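Local coordinates for flavin-nucleotide-binding protein (Azotobacter vinelandii, PDB 6RK0) that binds FAD and heme b as a flavocytochrome and probably works as a low-potential terminal oxidase associated with the iron-only nitrogenase, at residues Arg147-Pro150 / Val151-Lys154. Sequence-based numbering, arbitrary orientation.
Sequences RLRP and VHAK
NH1 of Arg149 is held by two carboxylates, forming salt bridges with Glu155 and with Asp184 of the second subunit, while the same guanidinium lies flat on His152, three residues further on. The setting is the loop between helices 126-140 and 153-157 of a flavin-binding domain of the pyridoxamine 5'-phosphate oxidase family, where His152 takes the N-cap position of the second helix. NH2 of Arg149 donates to O of Pro150, 3.0 Å away, in a nearly straight bond (165° at the hydrogen). The oxygen lies close to the guanidinium plane, whereas the donor sits well above the carbonyl plane. The group thus illustrates how an arginine can spend its N-H groups on hydrogen bonds and salt bridges and still offer a face for stacking: the guanidinium and imidazole centres are 3.7 Å apart and the planes only 17° from parallel. The arginine reaches the ring by a folded chain; CG leaves anti to the backbone N (chi1 -173°), then bends at chi2 and chi3 carry the guanidinium forward, alongside the following residues, to His152. Glu155 also accepts from the backbone N of His152, tying the stacked residue and its partner to one carboxylate. Replacing Arg149 by alanine is likely to uncover one face of the His152 ring, leave Pro150 O without this donor and deprive the two carboxylates of their shared cation. Val151, between the two stacked residues, lies against Trp145 and its side chain comes within about 4 Å of the heme, which places this surface loop beside the cofactor. Within the stack, NE2 of His152 stands over the middle of the guanidinium, 3.2 Å from CZ of Arg149, while NH2 of Arg149 lies toward the imidazole rim, 3.3 Å from CD2 of His152.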
ATOM      1  N   ARG A 147     -24.384 -17.256  -3.400  1.00 15.10           N
ATOM      2  CA  ARG A 147     -25.447 -16.547  -2.695  1.00 14.20           C
ATOM      3  C   ARG A 147     -25.989 -15.355  -3.473  1.00 12.48           C
ATOM      4  O   ARG A 147     -27.069 -14.847  -3.157  1.00 12.35           O
ATOM      5  CB  ARG A 147     -24.993 -16.073  -1.300  1.00 14.85           C
ATOM      6  CG  ARG A 147     -24.409 -17.173  -0.379  1.00 15.91           C
ATOM      7  CD  ARG A 147     -23.999 -16.663   0.987  1.00 17.60           C
ATOM      8  NE  ARG A 147     -23.472 -17.802   1.708  1.00 19.07           N
ATOM      9  CZ  ARG A 147     -22.180 -18.018   2.003  1.00 19.50           C
ATOM     10  NH1 ARG A 147     -21.214 -17.129   1.735  1.00 18.28           N
ATOM     11  NH2 ARG A 147     -21.854 -19.150   2.600  1.00 22.86           N
ATOM     12  N   LEU A 148     -25.244 -14.857  -4.449  1.00 11.76           N
ATOM     13  CA  LEU A 148     -25.493 -13.552  -5.055  1.00 10.99           C
ATOM     14  C   LEU A 148     -26.527 -13.648  -6.163  1.00 10.80           C
ATOM     15  O   LEU A 148     -26.833 -14.723  -6.697  1.00 11.28           O
ATOM     16  CB  LEU A 148     -24.192 -12.958  -5.593  1.00 11.08           C
ATOM     17  CG  LEU A 148     -23.090 -12.877  -4.553  1.00 11.01           C
ATOM     18  CD1 LEU A 148     -21.776 -12.383  -5.206  1.00 11.69           C
ATOM     19  CD2 LEU A 148     -23.469 -11.998  -3.390  1.00 11.24           C
ATOM     20  N   ARG A 149     -27.045 -12.497  -6.548  1.00 10.97           N
ATOM     21  CA  ARG A 149     -27.914 -12.396  -7.718  1.00 11.35           C
ATOM     22  C   ARG A 149     -27.133 -12.944  -8.910  1.00 11.18           C
ATOM     23  O   ARG A 149     -26.033 -12.441  -9.196  1.00 10.83           O
ATOM     24  CB  ARG A 149     -28.369 -10.954  -7.960  1.00 11.43           C
ATOM     25  CG  ARG A 149     -29.414 -10.784  -9.060  1.00 12.03           C
ATOM     26  CD  ARG A 149     -28.785 -10.599 -10.414  1.00 12.12           C
ATOM     27  NE  ARG A 149     -28.174  -9.271 -10.531  1.00 12.22           N
ATOM     28  CZ  ARG A 149     -27.066  -8.963 -11.206  1.00 11.89           C
ATOM     29  NH1 ARG A 149     -26.699  -7.686 -11.295  1.00 12.45           N
ATOM     30  NH2 ARG A 149     -26.307  -9.871 -11.810  1.00 11.89           N
ATOM     31  N   PRO A 150     -27.631 -13.947  -9.629  1.00 12.48           N
ATOM     32  CA  PRO A 150     -26.774 -14.605 -10.623  1.00 13.51           C
ATOM     33  C   PRO A 150     -26.189 -13.632 -11.645  1.00 12.61           C
ATOM     34  O   PRO A 150     -26.876 -12.753 -12.175  1.00 12.44           O
ATOM     35  CB  PRO A 150     -27.702 -15.655 -11.242  1.00 15.58           C
ATOM     36  CG  PRO A 150     -28.587 -16.046 -10.067  1.00 16.46           C
ATOM     37  CD  PRO A 150     -28.849 -14.737  -9.344  1.00 14.83           C
ATOM     38  N   VAL A 151     -24.895 -13.807 -11.927  1.00 12.03           N
ATOM     39  CA  VAL A 151     -24.161 -12.858 -12.765  1.00 12.21           C
ATOM     40  C   VAL A 151     -24.757 -12.786 -14.165  1.00 12.30           C
ATOM     41  O   VAL A 151     -25.219 -13.787 -14.730  1.00 13.13           O
ATOM     42  CB  VAL A 151     -22.668 -13.240 -12.800  1.00 13.16           C
ATOM     43  CG1 VAL A 151     -22.454 -14.605 -13.529  1.00 14.76           C
ATOM     44  CG2 VAL A 151     -21.797 -12.129 -13.409  1.00 13.64           C
ATOM     45  N   HIS A 152     -24.731 -11.586 -14.751  1.00 11.93           N
ATOM     46  CA  HIS A 152     -25.179 -11.370 -16.128  1.00 12.34           C
ATOM     47  C   HIS A 152     -24.008 -11.491 -17.090  1.00 12.21           C
ATOM     48  O   HIS A 152     -22.888 -11.071 -16.771  1.00 11.71           O
ATOM     49  CB  HIS A 152     -25.768  -9.970 -16.300  1.00 13.76           C
ATOM     50  CG  HIS A 152     -26.944  -9.657 -15.420  1.00 15.30           C
ATOM     51  ND1 HIS A 152     -28.007 -10.510 -15.236  1.00 17.55           N
ATOM     52  CD2 HIS A 152     -27.236  -8.539 -14.707  1.00 17.33           C
ATOM     53  CE1 HIS A 152     -28.900  -9.938 -14.442  1.00 17.93           C
ATOM     54  NE2 HIS A 152     -28.462  -8.736 -14.121  1.00 18.99           N
ATOM     55  N   ALA A 153     -24.256 -12.033 -18.275  1.00 12.60           N
ATOM     56  CA  ALA A 153     -23.202 -12.097 -19.275  1.00 12.47           C
ATOM     57  C   ALA A 153     -22.574 -10.734 -19.530  1.00 12.72           C
ATOM     58  O   ALA A 153     -21.345 -10.617 -19.675  1.00 12.85           O
ATOM     59  CB  ALA A 153     -23.781 -12.632 -20.575  1.00 13.03           C
ATOM     60  N   LYS A 154     -23.384  -9.691 -19.575  1.00 12.82           N
ATOM     61  CA  LYS A 154     -22.833  -8.368 -19.851  1.00 13.90           C
ATOM     62  C   LYS A 154     -21.865  -7.907 -18.764  1.00 12.50           C
ATOM     63  O   LYS A 154     -20.936  -7.148 -19.054  1.00 13.00           O
ATOM     64  CB  LYS A 154     -23.955  -7.346 -20.014  1.00 18.27           C
ATOM     65  CG  LYS A 154     -23.515  -5.888 -20.037  1.00 27.63           C
ATOM     66  CD  LYS A 154     -24.653  -5.023 -19.490  1.00 37.13           C
ATOM     67  CE  LYS A 154     -24.228  -3.711 -18.807  1.00 51.41           C
ATOM     68  NZ  LYS A 154     -24.065  -3.976 -17.319  1.00 57.57           N
TER